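Local atomic coordinates of putative citrate lyase (Ralstonia eutropha, PDB entry 3QQW), a protein that probably acts as a magnesium-dependent lyase of the HpcH/HpaI aldolase and citrate lyase family, perhaps cleaving (S)-citramalyl-CoA. Residues C[22-30]-C[47-55]; C[162-173]-C[213-223]. All blocks are in the same frame, centred on the assembly; numbering follows the deposited sequence.

Contact 1 (C[22-30]-C[47-55])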
# COMPACT_ATOMS: atom_id res chain seq x y z
N LEU C 22 7.50 25.16 5.64
CA LEU C 22 8.14 24.91 6.90
C LEU C 22 9.57 24.54 6.69
O LEU C 22 9.93 23.96 5.66
CB LEU C 22 7.42 23.79 7.66
CG LEU C 22 5.94 23.99 7.95
CD1 LEU C 22 5.30 22.69 8.31
CD2 LEU C 22 5.73 25.00 9.05
N ALA C 23 10.39 24.84 7.71
CA ALA C 23 11.80 24.53 7.80
C ALA C 23 11.99 23.05 7.57
O ALA C 23 11.16 22.23 7.97
CB ALA C 23 12.32 24.93 9.17
N ALA C 24 13.07 22.71 6.90
CA ALA C 24 13.45 21.32 6.57
C ALA C 24 13.81 20.51 7.81
O ALA C 24 13.80 19.29 7.78
CB ALA C 24 14.63 21.37 5.63
N CYS C 25 14.11 21.20 8.91
CA CYS C 25 14.58 20.56 10.12
C CYS C 25 13.83 21.00 11.36
O CYS C 25 13.49 22.17 11.51
CB CYS C 25 16.08 20.84 10.29
SG CYS C 25 16.83 20.02 11.70
N GLU C 26 13.62 20.04 12.26
CA GLU C 26 12.95 20.26 13.53
C GLU C 26 13.81 19.69 14.63
O GLU C 26 13.94 18.47 14.73
CB GLU C 26 11.54 19.64 13.54
CG GLU C 26 10.72 20.10 14.73
CD GLU C 26 9.32 19.52 14.78
OE1 GLU C 26 8.53 19.82 13.87
OE2 GLU C 26 9.01 18.77 15.74
N HIS C 27 14.42 20.58 15.42
CA HIS C 27 15.34 20.19 16.48
C HIS C 27 14.62 20.05 17.83
O HIS C 27 13.86 20.93 18.22
CB HIS C 27 16.49 21.19 16.57
CG HIS C 27 17.56 20.76 17.52
ND1 HIS C 27 18.45 19.75 17.21
CD2 HIS C 27 17.81 21.20 18.78
CE1 HIS C 27 19.22 19.61 18.27
NE2 HIS C 27 18.88 20.47 19.24
N PHE C 28 14.84 18.92 18.52
CA PHE C 28 14.26 18.66 19.84
C PHE C 28 15.23 19.00 20.94
O PHE C 28 16.42 18.74 20.79
CB PHE C 28 13.82 17.20 19.96
CG PHE C 28 12.50 16.97 19.28
CD1 PHE C 28 12.37 17.09 17.90
CD2 PHE C 28 11.37 16.65 20.03
CE1 PHE C 28 11.15 16.91 17.29
CE2 PHE C 28 10.15 16.42 19.40
CZ PHE C 28 10.04 16.56 18.04
N ALA C 29 14.71 19.57 22.04
CA ALA C 29 15.42 19.98 23.27
C ALA C 29 14.43 19.85 24.44
O ALA C 29 13.30 20.34 24.34
CB ALA C 29 15.96 21.41 23.16
N GLY C 30 14.82 19.11 25.47
CA GLY C 30 13.98 18.79 26.61
C GLY C 30 14.25 19.57 27.87
O GLY C 30 13.40 19.59 28.75
N PRO C 47 16.19 31.08 11.06
CA PRO C 47 15.15 30.07 11.36
C PRO C 47 15.06 28.94 10.30
O PRO C 47 13.96 28.59 9.84
CB PRO C 47 13.87 30.91 11.47
CG PRO C 47 14.12 32.09 10.59
CD PRO C 47 15.60 32.38 10.68
N VAL C 48 16.21 28.33 9.95
CA VAL C 48 16.35 27.20 9.00
C VAL C 48 15.87 25.92 9.66
O VAL C 48 15.67 24.90 9.00
CB VAL C 48 17.79 27.04 8.40
CG1 VAL C 48 18.18 28.26 7.59
CG2 VAL C 48 18.83 26.71 9.47
N PHE C 49 15.66 25.97 10.98
CA PHE C 49 15.14 24.86 11.75
C PHE C 49 14.18 25.38 12.83
O PHE C 49 14.35 26.50 13.34
CB PHE C 49 16.27 24.02 12.39
CG PHE C 49 17.02 24.71 13.51
CD1 PHE C 49 18.04 25.61 13.25
CD2 PHE C 49 16.73 24.40 14.84
CE1 PHE C 49 18.75 26.21 14.29
CE2 PHE C 49 17.43 25.02 15.88
CZ PHE C 49 18.44 25.91 15.60
N ASP C 50 13.17 24.55 13.14
CA ASP C 50 12.24 24.81 14.22
C ASP C 50 12.75 24.13 15.49
O ASP C 50 13.53 23.20 15.42
CB ASP C 50 10.84 24.30 13.86
CG ASP C 50 10.11 25.10 12.81
OD1 ASP C 50 10.44 26.31 12.64
OD2 ASP C 50 9.17 24.55 12.21
N VAL C 51 12.30 24.60 16.66
CA VAL C 51 12.69 23.99 17.92
C VAL C 51 11.45 23.38 18.55
O VAL C 51 10.44 24.06 18.71
CB VAL C 51 13.37 25.01 18.86
CG1 VAL C 51 13.67 24.41 20.22
CG2 VAL C 51 14.64 25.55 18.23
N THR C 52 11.51 22.11 18.92
CA THR C 52 10.43 21.49 19.66
C THR C 52 10.88 21.32 21.09
O THR C 52 11.86 20.63 21.37
CB THR C 52 9.94 20.15 19.04
OG1 THR C 52 9.62 20.37 17.67
CG2 THR C 52 8.70 19.63 19.74
N CYS C 53 10.18 21.99 22.00
CA CYS C 53 10.39 21.86 23.44
C CYS C 53 9.69 20.62 23.84
O CYS C 53 8.47 20.50 23.72
CB CYS C 53 9.88 23.09 24.19
SG CYS C 53 10.51 24.64 23.54
N ASP C 54 10.48 19.62 24.13
CA ASP C 54 9.96 18.31 24.42
C ASP C 54 9.42 18.19 25.85
O ASP C 54 10.19 18.33 26.77
CB ASP C 54 11.06 17.28 24.16
CG ASP C 54 10.51 15.90 23.86
OD1 ASP C 54 9.29 15.68 24.08
OD2 ASP C 54 11.29 15.03 23.43
N CYS C 55 8.11 17.95 26.03
CA CYS C 55 7.49 17.72 27.34
C CYS C 55 7.46 16.24 27.55
O CYS C 55 8.02 15.77 28.54
CB CYS C 55 6.09 18.32 27.45
SG CYS C 55 6.07 20.11 27.66
O HOH W 1 14.97 24.81 6.59
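Strand 25-29 and strand 49-54 run parallel, joined by a ladder of backbone hydrogen bonds, and with helix 32-45 between them in sequence they make the first beta-alpha-beta unit of a closed eight-stranded TIM barrel. The ladder runs from Asp50 N, bonded to the O of Cys25, to Asp54 N, bonded to the O of Ala29; its shortest rung joins Thr52 N to His27 O at 2.7 Å. Where the ladder gives out, a water accepts from Ala24 N and donates to Val48 O.

On one side of the sheet Cys25, Ala29, Phe49, Val51 and Cys53, small or apolar, suit packing under helices; helix 32-45 covers Ala29, Phe49 and Val51. The CB of Cys25 packs on that of Phe49, 3.8 Å away. His27 is the polar exception on this face: its CB lies against Phe49 CD2, while its ND1 is hydrogen-bonded to Ser254 OG.

The barrel interior receives Glu26, Phe28, Asp50 and Thr52. Here acids are buried against arginines: Glu26 and Asp50 share Arg251, Asp50 also pairs with Arg84, and Asp54 pairs with Arg88, a predicted substrate-binding residue. Thr52 CB sits over the centre of the Phe28 ring, 3.7 Å from the centroid, a CH-pi contact. Its OG1, anti to the carbonyl carbon (chi1 -53°), donates to Glu26 OE2 at 2.6 Å from above the carboxylate plane and has Tyr114 OH as a second hydrogen-bond partner.

Contact 2 (C[162-173]-C[213-223])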
# COMPACT_ATOMS: atom_id res chain seq x y z
N PHE C 162 -5.10 8.43 6.66
CA PHE C 162 -5.84 9.25 5.71
C PHE C 162 -6.97 10.03 6.40
O PHE C 162 -7.29 11.16 5.98
CB PHE C 162 -6.37 8.41 4.54
CG PHE C 162 -5.30 8.21 3.50
CD1 PHE C 162 -5.15 9.11 2.44
CD2 PHE C 162 -4.41 7.14 3.58
CE1 PHE C 162 -4.14 8.93 1.48
CE2 PHE C 162 -3.39 6.97 2.63
CZ PHE C 162 -3.26 7.87 1.59
N GLN C 163 -7.52 9.48 7.47
CA GLN C 163 -8.56 10.13 8.26
C GLN C 163 -7.91 11.23 9.13
O GLN C 163 -8.41 12.35 9.18
CB GLN C 163 -9.28 9.08 9.09
CG GLN C 163 -10.64 9.47 9.52
CD GLN C 163 -11.40 8.23 9.85
OE1 GLN C 163 -11.03 7.46 10.74
NE2 GLN C 163 -12.44 7.97 9.08
N ILE C 164 -6.75 10.92 9.73
CA ILE C 164 -5.99 11.88 10.54
C ILE C 164 -5.58 13.07 9.65
O ILE C 164 -5.81 14.21 10.04
CB ILE C 164 -4.76 11.17 11.20
CG1 ILE C 164 -5.20 10.24 12.34
CG2 ILE C 164 -3.71 12.18 11.67
CD1 ILE C 164 -4.15 9.29 12.91
N ALA C 165 -5.07 12.82 8.44
CA ALA C 165 -4.63 13.86 7.51
C ALA C 165 -5.76 14.83 7.10
O ALA C 165 -5.48 15.95 6.66
CB ALA C 165 -4.01 13.23 6.28
N GLU C 166 -7.01 14.45 7.27
CA GLU C 166 -8.14 15.29 6.94
C GLU C 166 -8.57 16.19 8.08
O GLU C 166 -9.39 17.08 7.86
CB GLU C 166 -9.33 14.40 6.49
CG GLU C 166 -9.15 13.92 5.07
CD GLU C 166 -10.36 14.09 4.19
OE1 GLU C 166 -11.26 14.89 4.56
OE2 GLU C 166 -10.36 13.52 3.08
N LEU C 167 -8.01 15.97 9.30
CA LEU C 167 -8.35 16.74 10.47
C LEU C 167 -7.84 18.18 10.37
O LEU C 167 -6.84 18.41 9.69
CB LEU C 167 -7.85 16.06 11.75
CG LEU C 167 -8.54 14.73 12.08
CD1 LEU C 167 -7.82 14.02 13.20
CD2 LEU C 167 -10.01 14.94 12.43
N PRO C 168 -8.55 19.16 10.99
CA PRO C 168 -8.14 20.56 10.85
C PRO C 168 -6.87 20.93 11.60
O PRO C 168 -6.55 20.37 12.65
CB PRO C 168 -9.33 21.34 11.44
CG PRO C 168 -9.97 20.40 12.42
CD PRO C 168 -9.81 19.04 11.77
N ASN C 169 -6.17 21.95 11.07
CA ASN C 169 -4.98 22.58 11.64
C ASN C 169 -3.75 21.68 11.72
O ASN C 169 -2.79 22.05 12.37
CB ASN C 169 -5.26 23.19 13.02
CG ASN C 169 -6.48 24.09 13.02
OD1 ASN C 169 -6.76 24.80 12.04
ND2 ASN C 169 -7.26 24.03 14.08
N ILE C 170 -3.72 20.56 11.01
CA ILE C 170 -2.52 19.72 10.95
C ILE C 170 -1.66 20.28 9.83
O ILE C 170 -2.15 20.53 8.72
CB ILE C 170 -2.82 18.20 10.77
CG1 ILE C 170 -3.66 17.67 11.97
CG2 ILE C 170 -1.52 17.35 10.58
CD1 ILE C 170 -4.14 16.24 11.78
N GLU C 171 -0.39 20.52 10.14
CA GLU C 171 0.53 21.01 9.11
C GLU C 171 1.67 20.01 8.93
O GLU C 171 2.33 20.04 7.89
CB GLU C 171 1.05 22.43 9.40
CG GLU C 171 1.91 22.52 10.64
CD GLU C 171 2.62 23.85 10.86
OE1 GLU C 171 2.28 24.84 10.17
OE2 GLU C 171 3.49 23.89 11.75
N VAL C 172 1.88 19.10 9.89
CA VAL C 172 2.91 18.07 9.79
C VAL C 172 2.38 16.70 10.27
O VAL C 172 1.65 16.63 11.26
CB VAL C 172 4.23 18.42 10.55
CG1 VAL C 172 5.19 17.24 10.56
CG2 VAL C 172 4.92 19.65 10.00
N LEU C 173 2.79 15.63 9.56
CA LEU C 173 2.65 14.23 9.95
C LEU C 173 4.07 13.76 10.19
O LEU C 173 4.91 13.84 9.29
CB LEU C 173 1.91 13.34 8.95
CG LEU C 173 0.43 13.63 8.68
CD1 LEU C 173 -0.17 12.56 7.78
CD2 LEU C 173 -0.39 13.72 10.00
N ALA C 213 2.09 9.73 1.49
CA ALA C 213 0.96 9.78 0.57
C ALA C 213 -0.25 10.50 1.19
O ALA C 213 -0.86 11.32 0.52
CB ALA C 213 0.57 8.36 0.13
N ALA C 214 -0.56 10.22 2.48
CA ALA C 214 -1.67 10.82 3.22
C ALA C 214 -1.45 12.31 3.47
O ALA C 214 -2.38 13.10 3.34
CB ALA C 214 -1.89 10.10 4.54
N ALA C 215 -0.21 12.67 3.84
CA ALA C 215 0.20 14.03 4.13
C ALA C 215 0.13 14.88 2.89
O ALA C 215 -0.61 15.89 2.87
CB ALA C 215 1.61 14.04 4.71
N LEU C 216 0.81 14.44 1.81
CA LEU C 216 0.84 15.17 0.55
C LEU C 216 -0.54 15.26 -0.10
O LEU C 216 -0.85 16.29 -0.69
CB LEU C 216 1.88 14.60 -0.42
CG LEU C 216 3.33 14.67 0.05
CD1 LEU C 216 4.22 13.99 -0.92
CD2 LEU C 216 3.78 16.10 0.33
N ALA C 217 -1.39 14.24 0.07
CA ALA C 217 -2.76 14.27 -0.45
C ALA C 217 -3.60 15.36 0.21
O ALA C 217 -4.58 15.79 -0.37
CB ALA C 217 -3.43 12.92 -0.24
N ASN C 218 -3.20 15.80 1.41
CA ASN C 218 -3.97 16.78 2.18
C ASN C 218 -3.22 18.08 2.48
O ASN C 218 -3.56 18.78 3.43
CB ASN C 218 -4.40 16.11 3.49
CG ASN C 218 -5.47 15.09 3.27
OD1 ASN C 218 -6.63 15.44 3.09
ND2 ASN C 218 -5.11 13.83 3.19
N GLY C 219 -2.21 18.40 1.67
CA GLY C 219 -1.41 19.62 1.83
C GLY C 219 -0.73 19.71 3.18
O GLY C 219 -0.68 20.77 3.80
N ILE C 220 -0.22 18.57 3.66
CA ILE C 220 0.48 18.46 4.93
C ILE C 220 1.91 18.07 4.63
O ILE C 220 2.16 17.29 3.71
CB ILE C 220 -0.24 17.44 5.88
CG1 ILE C 220 -1.63 17.98 6.30
CG2 ILE C 220 0.59 17.11 7.10
CD1 ILE C 220 -2.54 16.94 6.84
N VAL C 221 2.85 18.62 5.40
CA VAL C 221 4.26 18.31 5.27
C VAL C 221 4.55 16.94 5.94
O VAL C 221 4.28 16.76 7.14
CB VAL C 221 5.14 19.45 5.87
CG1 VAL C 221 6.59 19.01 6.05
CG2 VAL C 221 5.06 20.71 5.02
N PRO C 222 5.13 15.96 5.20
CA PRO C 222 5.53 14.71 5.86
C PRO C 222 6.94 14.87 6.45
O PRO C 222 7.85 15.30 5.75
CB PRO C 222 5.46 13.67 4.73
CG PRO C 222 5.49 14.50 3.43
CD PRO C 222 5.50 15.96 3.77
N ALA C 223 7.12 14.56 7.76
CA ALA C 223 8.42 14.68 8.42
C ALA C 223 8.98 13.33 8.81
O ALA C 223 8.26 12.41 9.23
CB ALA C 223 8.33 15.58 9.63
O HOH W 2 -7.54 12.05 3.27
O HOH W 3 -1.54 21.86 6.33
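Strands 170-175 and 221-224 lie side by side in parallel, and three backbone hydrogen bonds satisfy the facing peptides: Val221 N gives to Glu171 O, Leu173 N to Val221 O, and Ala223 N to Leu173 O at 2.8 Å. Just before the ladder begins, a water donates to both Ile170 O and Gly219 O, bridging two carbonyls that could not bond each other directly.

Much of the turn after helix 202-217 is held by its own hydrogen bonds. Ala215 O accepts from Asn218 N and Ile220 N, which arrive from opposite faces of its plane. Asn218 suits this place because its amide can reach back: ND2 donates to Ala214 O at 2.8 Å, nearly straight (172°) and in the carbonyl plane. The same ND2 gives to a second water, which in turn donates to Phe162 O and, at 3.2 Å, to Glu166 OE2, linking the two segments.

Apolar groups fill the rest. Ala214 CB stands 3.7 Å from the centroid of the Phe162 ring, almost on its normal, and Ala165 and Ala214, with nothing beyond CB, let the backbones come close. Ile220 is wedged between the segments: CD1 meets Ala165 CB and Ile170 CG2, while the CG2 branch lies 3.8 Å from Leu173 CG. Leu173 CD1 also rests on Ala215 CB. On the other side of the sheet Val172 CG1 touches Ala223 CB at 3.7 Å. Parallel neighbouring strands, each preceded by a helix packed outside them, are the recurring pattern of a TIM barrel, here at its sixth and seventh strands.

How the contacts relate
Both contacts belong to one closed barrel: contact 1 joins its first and second strands and contact 2 its sixth and seventh, with their centres about 19 Å apart. They nevertheless touch through Leu22, whose CD1 lies 3.5 Å from Val172 CG2 and 3.8 Å from Val221 CG2, so that the chain entering strand 25-29 packs against both strands of contact 2. Contact 1 reaches the predicted site directly, through its salt bridge to a predicted substrate residue, whereas contact 2 stays further off. From Glu153, a predicted magnesium and substrate ligand, Phe28 of contact 1 is about 9 Å away and Leu173 of contact 2 about 10 Å, side chain to side chain.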